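Local coordinates for hydrogenase 3 maturation protease (Escherichia coli, PDB 2E85), which cleaves a 32-residue peptide from the C-terminus of the precursor of HycE, the large subunit of hydrogenase 3, as a step in its maturation, at residues 11-14 / 15-18; 127-130 / 131-134; 23-26 / 27-31; 81-84 / 85-88. The protein carries 1 engineered substitution. All blocks are in the same frame, centred on the assembly; numbering follows the deposited sequence.

Contact 1. Residues 11-14 / 15-18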
loop_
_atom_site.group_PDB
_atom_site.type_symbol
_atom_site.label_atom_id
_atom_site.label_comp_id
_atom_site.label_asym_id
_atom_site.label_seq_id
_atom_site.Cartn_x
_atom_site.Cartn_y
_atom_site.Cartn_z
ATOM N N VAL B 11 -12.631 -8.556 2.025
ATOM C CA VAL B 11 -12.367 -7.272 2.665
ATOM C C VAL B 11 -13.651 -6.673 3.249
ATOM O O VAL B 11 -14.691 -6.736 2.609
ATOM C CB VAL B 11 -11.725 -6.238 1.634
ATOM C CG1 VAL B 11 -11.520 -4.852 2.256
ATOM C CG2 VAL B 11 -10.398 -6.791 1.045
ATOM N N GLY B 12 -13.568 -6.093 4.447
ATOM C CA GLY B 12 -14.711 -5.421 5.027
ATOM C C GLY B 12 -14.713 -5.403 6.534
ATOM O O GLY B 12 -13.788 -5.880 7.187
ATOM N N ASN B 13 -15.784 -4.857 7.096
ATOM C CA ASN B 13 -15.875 -4.677 8.545
ATOM C C ASN B 13 -17.299 -5.029 8.948
ATOM O O ASN B 13 -18.226 -4.347 8.521
ATOM C CB ASN B 13 -15.518 -3.231 8.884
ATOM C CG ASN B 13 -15.441 -2.955 10.390
ATOM O OD1 ASN B 13 -15.934 -3.728 11.216
ATOM N ND2 ASN B 13 -14.788 -1.855 10.740
ATOM N N SER B 14 -17.473 -6.098 9.737
ATOM C CA SER B 14 -18.810 -6.574 10.105
ATOM C C SER B 14 -19.493 -5.579 11.030
ATOM O O SER B 14 -20.713 -5.653 11.226
ATOM C CB SER B 14 -18.808 -7.920 10.832
ATOM O OG SER B 14 -18.262 -8.983 10.067
ATOM N N MET B 15 -18.708 -4.687 11.630
ATOM C CA MET B 15 -19.262 -3.642 12.495
ATOM C C MET B 15 -19.653 -2.389 11.713
ATOM O O MET B 15 -19.909 -1.336 12.309
ATOM C CB MET B 15 -18.299 -3.320 13.649
ATOM C CG MET B 15 -18.082 -4.488 14.641
ATOM S SD MET B 15 -19.615 -5.073 15.425
ATOM C CE MET B 15 -19.867 -6.652 14.612
ATOM N N MET B 16 -19.707 -2.491 10.378
ATOM C CA MET B 16 -20.046 -1.329 9.548
ATOM C C MET B 16 -21.181 -1.613 8.553
ATOM O O MET B 16 -21.136 -1.181 7.389
ATOM C CB MET B 16 -18.794 -0.755 8.881
ATOM C CG MET B 16 -17.812 -0.063 9.853
ATOM S SD MET B 16 -18.420 1.510 10.601
ATOM C CE MET B 16 -18.256 2.597 9.255
ATOM N N GLY B 17 -22.199 -2.334 9.029
ATOM C CA GLY B 17 -23.413 -2.587 8.231
ATOM C C GLY B 17 -23.111 -3.361 6.956
ATOM O O GLY B 17 -22.522 -4.454 7.006
ATOM N N ASP B 18 -23.543 -2.823 5.816
ATOM C CA ASP B 18 -23.328 -3.510 4.547
ATOM C C ASP B 18 -21.848 -3.659 4.181
ATOM O O ASP B 18 -21.527 -4.500 3.339
ATOM C CB ASP B 18 -24.101 -2.839 3.400
ATOM C CG ASP B 18 -25.604 -3.091 3.465
ATOM O OD1 ASP B 18 -26.014 -4.112 4.066
ATOM O OD2 ASP B 18 -26.365 -2.245 2.896
HETATM O O HOH W 1 -22.399 -6.496 8.860
#

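Contact 2. Residues 127-130 / 131-134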
loop_
_atom_site.group_PDB
_atom_site.type_symbol
_atom_site.label_atom_id
_atom_site.label_comp_id
_atom_site.label_asym_id
_atom_site.label_seq_id
_atom_site.Cartn_x
_atom_site.Cartn_y
_atom_site.Cartn_z
ATOM N N MET B 127 -26.891 -5.532 8.285
ATOM C CA MET B 127 -26.739 -5.717 6.835
ATOM C C MET B 127 -28.124 -5.731 6.183
ATOM O O MET B 127 -29.079 -6.296 6.740
ATOM C CB MET B 127 -26.001 -7.036 6.563
ATOM C CG MET B 127 -25.824 -7.416 5.102
ATOM S SD MET B 127 -24.775 -8.883 4.903
ATOM C CE MET B 127 -23.528 -8.480 6.133
ATOM N N THR B 128 -28.251 -5.142 4.999
ATOM C CA THR B 128 -29.548 -5.151 4.327
ATOM C C THR B 128 -29.725 -6.375 3.425
ATOM O O THR B 128 -28.758 -7.019 3.017
ATOM C CB THR B 128 -29.815 -3.845 3.558
ATOM O OG1 THR B 128 -28.899 -3.729 2.461
ATOM C CG2 THR B 128 -29.699 -2.610 4.484
ATOM N N GLN B 129 -30.972 -6.738 3.162
ATOM C CA GLN B 129 -31.250 -7.978 2.436
ATOM C C GLN B 129 -30.563 -8.095 1.063
ATOM O O GLN B 129 -30.074 -9.185 0.736
ATOM C CB GLN B 129 -32.756 -8.193 2.307
ATOM C CG GLN B 129 -33.169 -9.582 1.863
ATOM C CD GLN B 129 -32.739 -10.651 2.834
ATOM O OE1 GLN B 129 -33.061 -10.606 4.031
ATOM N NE2 GLN B 129 -32.026 -11.633 2.325
ATOM N N PRO B 130 -30.596 -7.038 0.232
ATOM C CA PRO B 130 -29.925 -7.137 -1.078
ATOM C C PRO B 130 -28.446 -7.479 -0.995
ATOM O O PRO B 130 -27.919 -8.179 -1.877
ATOM C CB PRO B 130 -30.147 -5.751 -1.668
ATOM C CG PRO B 130 -31.472 -5.390 -1.159
ATOM C CD PRO B 130 -31.335 -5.764 0.306
ATOM N N ILE B 131 -27.793 -7.055 0.084
ATOM C CA ILE B 131 -26.378 -7.360 0.243
ATOM C C ILE B 131 -26.208 -8.815 0.706
ATOM O O ILE B 131 -25.317 -9.510 0.252
ATOM C CB ILE B 131 -25.726 -6.301 1.196
ATOM C CG1 ILE B 131 -25.469 -5.013 0.397
ATOM C CG2 ILE B 131 -24.423 -6.825 1.794
ATOM C CD1 ILE B 131 -26.717 -4.188 0.091
ATOM N N LYS B 132 -27.098 -9.283 1.558
ATOM C CA LYS B 132 -27.069 -10.679 2.009
ATOM C C LYS B 132 -27.238 -11.597 0.832
ATOM O O LYS B 132 -26.499 -12.580 0.703
ATOM C CB LYS B 132 -28.155 -10.956 3.050
ATOM C CG LYS B 132 -27.896 -10.258 4.392
ATOM C CD LYS B 132 -29.050 -10.585 5.336
ATOM C CE LYS B 132 -29.038 -9.737 6.566
ATOM N NZ LYS B 132 -30.003 -10.321 7.543
ATOM N N ASP B 133 -28.224 -11.278 -0.015
ATOM C CA ASP B 133 -28.474 -11.984 -1.287
ATOM C C ASP B 133 -27.251 -11.959 -2.235
ATOM O O ASP B 133 -26.934 -12.968 -2.884
ATOM C CB ASP B 133 -29.686 -11.372 -2.014
ATOM C CG ASP B 133 -31.006 -11.577 -1.274
ATOM O OD1 ASP B 133 -31.093 -12.414 -0.351
ATOM O OD2 ASP B 133 -31.974 -10.885 -1.639
ATOM N N ALA B 134 -26.569 -10.806 -2.337
ATOM C CA ALA B 134 -25.411 -10.672 -3.234
ATOM C C ALA B 134 -24.312 -11.579 -2.717
ATOM O O ALA B 134 -23.600 -12.213 -3.505
ATOM C CB ALA B 134 -24.915 -9.189 -3.263
#

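Contact 3. Residues 23-26 / 27-31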
loop_
_atom_site.group_PDB
_atom_site.type_symbol
_atom_site.label_atom_id
_atom_site.label_comp_id
_atom_site.label_asym_id
_atom_site.label_seq_id
_atom_site.Cartn_x
_atom_site.Cartn_y
_atom_site.Cartn_z
ATOM N N PRO B 23 -16.538 -10.042 5.187
ATOM C CA PRO B 23 -16.584 -10.957 6.341
ATOM C C PRO B 23 -17.718 -11.976 6.299
ATOM O O PRO B 23 -17.504 -13.134 6.650
ATOM C CB PRO B 23 -16.721 -10.004 7.535
ATOM C CG PRO B 23 -16.060 -8.725 7.043
ATOM C CD PRO B 23 -16.291 -8.637 5.585
ATOM N N LEU B 24 -18.884 -11.589 5.785
ATOM C CA LEU B 24 -19.986 -12.558 5.657
ATOM C C LEU B 24 -19.619 -13.695 4.690
ATOM O O LEU B 24 -19.855 -14.878 4.983
ATOM C CB LEU B 24 -21.330 -11.890 5.256
ATOM C CG LEU B 24 -22.474 -12.896 5.135
ATOM C CD1 LEU B 24 -22.798 -13.570 6.494
ATOM C CD2 LEU B 24 -23.728 -12.247 4.536
ATOM N N LEU B 25 -19.051 -13.346 3.543
ATOM C CA LEU B 25 -18.580 -14.365 2.615
ATOM C C LEU B 25 -17.581 -15.327 3.259
ATOM O O LEU B 25 -17.674 -16.559 3.051
ATOM C CB LEU B 25 -17.965 -13.740 1.354
ATOM C CG LEU B 25 -17.595 -14.745 0.255
ATOM C CD1 LEU B 25 -18.833 -15.613 -0.087
ATOM C CD2 LEU B 25 -17.057 -14.068 -0.982
ATOM N N ALA B 26 -16.629 -14.772 4.000
ATOM C CA ALA B 26 -15.632 -15.570 4.717
ATOM C C ALA B 26 -16.319 -16.510 5.720
ATOM O O ALA B 26 -15.948 -17.666 5.833
ATOM C CB ALA B 26 -14.625 -14.651 5.394
ATOM N N GLU B 27 -17.339 -16.021 6.410
ATOM C CA GLU B 27 -18.101 -16.867 7.336
ATOM C C GLU B 27 -18.787 -18.049 6.637
ATOM O O GLU B 27 -18.757 -19.194 7.144
ATOM C CB GLU B 27 -19.136 -16.037 8.086
ATOM C CG GLU B 27 -19.912 -16.906 9.060
ATOM C CD GLU B 27 -20.579 -16.140 10.171
ATOM O OE1 GLU B 27 -21.418 -16.759 10.874
ATOM O OE2 GLU B 27 -20.283 -14.939 10.340
ATOM N N LYS B 28 -19.408 -17.770 5.487
ATOM C CA LYS B 28 -20.086 -18.801 4.708
ATOM C C LYS B 28 -19.108 -19.867 4.247
ATOM O O LYS B 28 -19.394 -21.050 4.343
ATOM C CB LYS B 28 -20.789 -18.191 3.499
ATOM C CG LYS B 28 -22.006 -17.360 3.860
ATOM C CD LYS B 28 -22.627 -16.827 2.567
ATOM C CE LYS B 28 -23.897 -16.066 2.811
ATOM N NZ LYS B 28 -25.044 -16.936 3.099
ATOM N N CYS B 29 -17.956 -19.434 3.747
ATOM C CA CYS B 29 -16.936 -20.362 3.279
ATOM C C CYS B 29 -16.375 -21.216 4.407
ATOM O O CYS B 29 -16.032 -22.374 4.187
ATOM C CB CYS B 29 -15.804 -19.611 2.581
ATOM S SG CYS B 29 -16.305 -18.808 1.045
ATOM N N ALA B 30 -16.256 -20.638 5.596
ATOM C CA ALA B 30 -15.704 -21.377 6.741
ATOM C C ALA B 30 -16.671 -22.490 7.144
ATOM O O ALA B 30 -16.250 -23.605 7.495
ATOM C CB ALA B 30 -15.437 -20.440 7.905
ATOM N N ALA B 31 -17.965 -22.194 7.060
ATOM C CA ALA B 31 -19.011 -23.123 7.455
ATOM C C ALA B 31 -19.248 -24.214 6.411
ATOM O O ALA B 31 -19.596 -25.369 6.750
ATOM C CB ALA B 31 -20.301 -22.362 7.736
#

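Contact 4. Residues 81-84 / 85-88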
loop_
_atom_site.group_PDB
_atom_site.type_symbol
_atom_site.label_atom_id
_atom_site.label_comp_id
_atom_site.label_asym_id
_atom_site.label_seq_id
_atom_site.Cartn_x
_atom_site.Cartn_y
_atom_site.Cartn_z
ATOM N N PRO B 81 -8.845 -3.224 -13.330
ATOM C CA PRO B 81 -7.790 -2.535 -12.587
ATOM C C PRO B 81 -7.483 -1.115 -13.075
ATOM O O PRO B 81 -7.080 -0.254 -12.272
ATOM C CB PRO B 81 -6.592 -3.474 -12.750
ATOM C CG PRO B 81 -7.196 -4.789 -12.915
ATOM C CD PRO B 81 -8.346 -4.505 -13.853
ATOM N N ASP B 82 -7.694 -0.855 -14.366
ATOM C CA ASP B 82 -7.563 0.494 -14.916
ATOM C C ASP B 82 -8.591 1.457 -14.323
ATOM O O ASP B 82 -8.294 2.641 -14.117
ATOM C CB ASP B 82 -7.681 0.450 -16.457
ATOM C CG ASP B 82 -8.098 1.791 -17.071
ATOM O OD1 ASP B 82 -9.318 2.112 -17.118
ATOM O OD2 ASP B 82 -7.200 2.517 -17.554
ATOM N N ASP B 83 -9.801 0.947 -14.079
ATOM C CA ASP B 83 -10.908 1.726 -13.535
ATOM C C ASP B 83 -10.701 1.919 -12.042
ATOM O O ASP B 83 -10.973 2.995 -11.512
ATOM C CB ASP B 83 -12.245 1.047 -13.830
ATOM C CG ASP B 83 -12.646 1.189 -15.294
ATOM O OD1 ASP B 83 -12.332 2.248 -15.895
ATOM O OD2 ASP B 83 -13.242 0.250 -15.851
ATOM N N ILE B 84 -10.189 0.894 -11.370
ATOM C CA ILE B 84 -9.697 1.092 -9.993
ATOM C C ILE B 84 -8.766 2.298 -9.858
ATOM O O ILE B 84 -8.967 3.114 -8.965
ATOM C CB ILE B 84 -9.040 -0.181 -9.419
ATOM C CG1 ILE B 84 -10.074 -1.314 -9.432
ATOM C CG2 ILE B 84 -8.514 0.054 -7.984
ATOM C CD1 ILE B 84 -11.197 -1.301 -8.412
ATOM N N ALA B 85 -7.784 2.425 -10.760
ATOM C CA ALA B 85 -6.866 3.568 -10.749
ATOM C C ALA B 85 -7.554 4.908 -11.046
ATOM O O ALA B 85 -7.363 5.911 -10.327
ATOM C CB ALA B 85 -5.694 3.311 -11.713
ATOM N N GLU B 86 -8.366 4.914 -12.100
ATOM C CA GLU B 86 -9.052 6.114 -12.585
ATOM C C GLU B 86 -10.074 6.677 -11.614
ATOM O O GLU B 86 -10.314 7.892 -11.591
ATOM C CB GLU B 86 -9.717 5.826 -13.938
ATOM C CG GLU B 86 -8.768 5.945 -15.115
ATOM C CD GLU B 86 -9.418 5.695 -16.477
ATOM O OE1 GLU B 86 -10.596 6.089 -16.684
ATOM O OE2 GLU B 86 -8.717 5.141 -17.356
ATOM N N MET B 87 -10.682 5.781 -10.839
ATOM C CA MET B 87 -11.703 6.107 -9.881
ATOM C C MET B 87 -11.108 6.663 -8.557
ATOM O O MET B 87 -11.847 7.159 -7.730
ATOM C CB MET B 87 -12.546 4.869 -9.549
ATOM C CG MET B 87 -13.422 4.252 -10.675
ATOM S SD MET B 87 -14.194 2.690 -10.075
ATOM C CE MET B 87 -15.407 3.377 -8.963
ATOM N N PHE B 88 -9.797 6.557 -8.387
ATOM C CA PHE B 88 -9.098 6.857 -7.102
ATOM C C PHE B 88 -9.712 6.097 -5.928
ATOM O O PHE B 88 -9.900 6.646 -4.827
ATOM C CB PHE B 88 -9.030 8.372 -6.814
ATOM C CG PHE B 88 -8.208 9.139 -7.811
ATOM C CD1 PHE B 88 -6.837 9.343 -7.602
ATOM C CD2 PHE B 88 -8.797 9.648 -8.972
ATOM C CE1 PHE B 88 -6.066 10.057 -8.539
ATOM C CE2 PHE B 88 -8.037 10.352 -9.917
ATOM C CZ PHE B 88 -6.670 10.553 -9.702
#

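Contact 1. Residues 11-14 / 15-18
The side-chain carbonyl oxygen of Asn13 takes the amide of Met15, with OD1 3.0 Å from Met15 N. The donor stands 40° out of the plane of the side-chain amide, and the bond is moderately bent, its N-H...O angle being 148°. At the next residue the main chain closes as well: Met16 N donates to Asn13 O over 3.0 Å, again from above the carbonyl plane. Asn13 therefore holds two successive amides, one with its side chain and one with its backbone. The CG of Asn13 lies anti to the backbone N (chi1 -174°), which sets the amide group beside the carbonyl carbon, with OD1 toward Met15 N and ND2 toward Met16 CG. OD1 also rests 3.4 Å from Met15 CB. The amide nitrogen of the same group packs on the next methionine, Asn13 ND2 lying 3.6 Å from Met16 CG. Residues 13-16 form a type I beta turn in the loop that joins strand 6-11 to helix 21-31, and Asn13 also touches Asp19, a probable nickel ligand by similarity that binds calcium in this crystal. A water donates to Ser14 O within the turn and to Gly17 O just beyond it, linking the two carbonyls. Gly17 turns the chain with a positive phi, a backbone shape that glycine adopts readily. Met15 folds back over the preceding residue, bringing its CE methyl 3.6 Å from Ser14 O.

Contact 2. Residues 127-130 / 131-134
Met127 lies across two side chains of the following turn, its CG 3.6 Å from Ile131 CG2 while its sulfur SD comes within 3.4 Å of Lys132 CG. This is the N-terminal start of helix 129-141, with Thr128 in the N-cap position but not capping through its hydroxyl. The lysine runs extended beyond CG, back over Met127, and its aliphatic part rather than its amine makes the contact. On the solvent-facing side Gln129 reaches forward to Asp133: NE2 donates to Asp133 OD1 over 2.9 Å. The acceptor lies in the plane of the glutamine amide, but the donor comes from above the carboxylate, the two planes being 45° apart. A bend at chi2 (62°) turns the glutamine chain, whose CG is anti to the backbone N, along the helix toward the aspartate.

The backbone fixes the spacing of these groups. Asp133 N meets Gln129 O in a nearly straight bond of 2.9 Å, and Thr128 O accepts Lys132 N along with a weaker bond from Ile131 N. Further out, Asp18 OD1 receives the amide of Thr128, tying the helix start to the loop before helix 21-31, and Met127 also packs on Leu24 of that helix. On the buried side, the CD1 methyl of Ile131 lies 3.3 Å from Thr128 OG1.

Contact 3. Residues 23-26 / 27-31
Leu24 and Lys28 meet one turn apart on helix 21-31, the helix of the beta-alpha-beta unit that links parallel strands 6-11 and 38-43. Their contact is light: Lys28 CE stands 4.2 Å from Leu24 CG, and the two side chains run obliquely past each other. Closer packing lies on the lysine stem, where Lys28 CG comes within 3.5 Å of Leu24 O. The chain then bends at its last torsion (chi4 -76°) and takes NZ to a salt bridge with Glu136 of helix 129-141, which Leu24 also faces through Val135.

The buried side is formed by Leu25, Ala26 and Cys29. Leu25 and Cys29 both pack on Leu8 of strand 6-11, while Ala26 and Cys29 reach strand 38-43 through Asp41 and Val39, so this face of the helix lies against the sheet. Four successive i to i+4 backbone bonds keep the turns regular, from Glu27 N to Pro23 O at 2.9 Å through to Ala30 N to Ala26 O.

Toward solvent the packing thins out. Glu27 extends away from the helix with CG anti to the backbone N, and its nearest side-chain approach to the preceding turn is made by CB, 3.4 Å from Leu24 O. Ala30 is similarly exposed and brings only a methyl to that turn. Back on the sheet side, the two apolar groups of neighbouring turns touch where Leu25 CD1 lies 4.2 Å from Cys29 SG.

Contact 4. Residues 81-84 / 85-88
Asp82 and Glu86 bring two carboxylates together on the exposed side of helix 81-86. The glutamate turns one oxygen toward the aspartate: Glu86 OE2 is 3.0 Å from Asp82 OD2 and 3.1 Å from OD1 of the same residue. OE2 thus lies between the two aspartate oxygens, and the planes of the two groups stand nearly perpendicular, 81° apart. The CG of Asp82 is anti to the backbone N (chi1 158°), and Glu86, extended beyond its own CG, passes over Asp82 O to reach it. A third acid stands nearby, Asp83 OD1 being 4.3 Å from Glu86 OE1.

Backbone bonds make up the second kind of interaction. Ala85 N donates to Pro81 O at 3.2 Å, and Glu86 N to Asp82 O at 3.0 Å with a reasonably straight N-H...O angle of 157°. At the C-terminal end the helix closes in a Schellman motif, in which Phe88 takes positive phi and its amide returns to Ala85 O. That carbonyl oxygen also lies over one face of the Phe88 ring, offset toward the rim.

Packing is the third kind: Ile84, buried, rests on Leu97 and Pro81 on Lys105 of helix 97-108, while exposed Phe88 lies against Arg54 of the second subunit.

With two carboxylates at this separation, one of them may carry a proton part of the time, or solvent and the crystal contacts that both residues make may ease the repulsion, which would tend to raise the proton affinity of both.

In the fold
Contacts 1, 2 and 3 adjoin one another, whereas contact 4 stands apart, about 11 Å at the nearest atoms from contact 1, about 16 Å from contacts 2 and 3, and across the chain's centre from contact 3. Contact 3, on the helix packed against the sheet, buries the most and relies on apolar groups; contact 2 is partly buried, with an amide-carboxylate bond on its outer side. Contacts 1 and 4 are surface features, one a turn built from backbone and amide bonds beside the metal site, the other a short acidic helix. The first three meet pairwise, with Ser14 of contact 1 packing on Pro23 of contact 3.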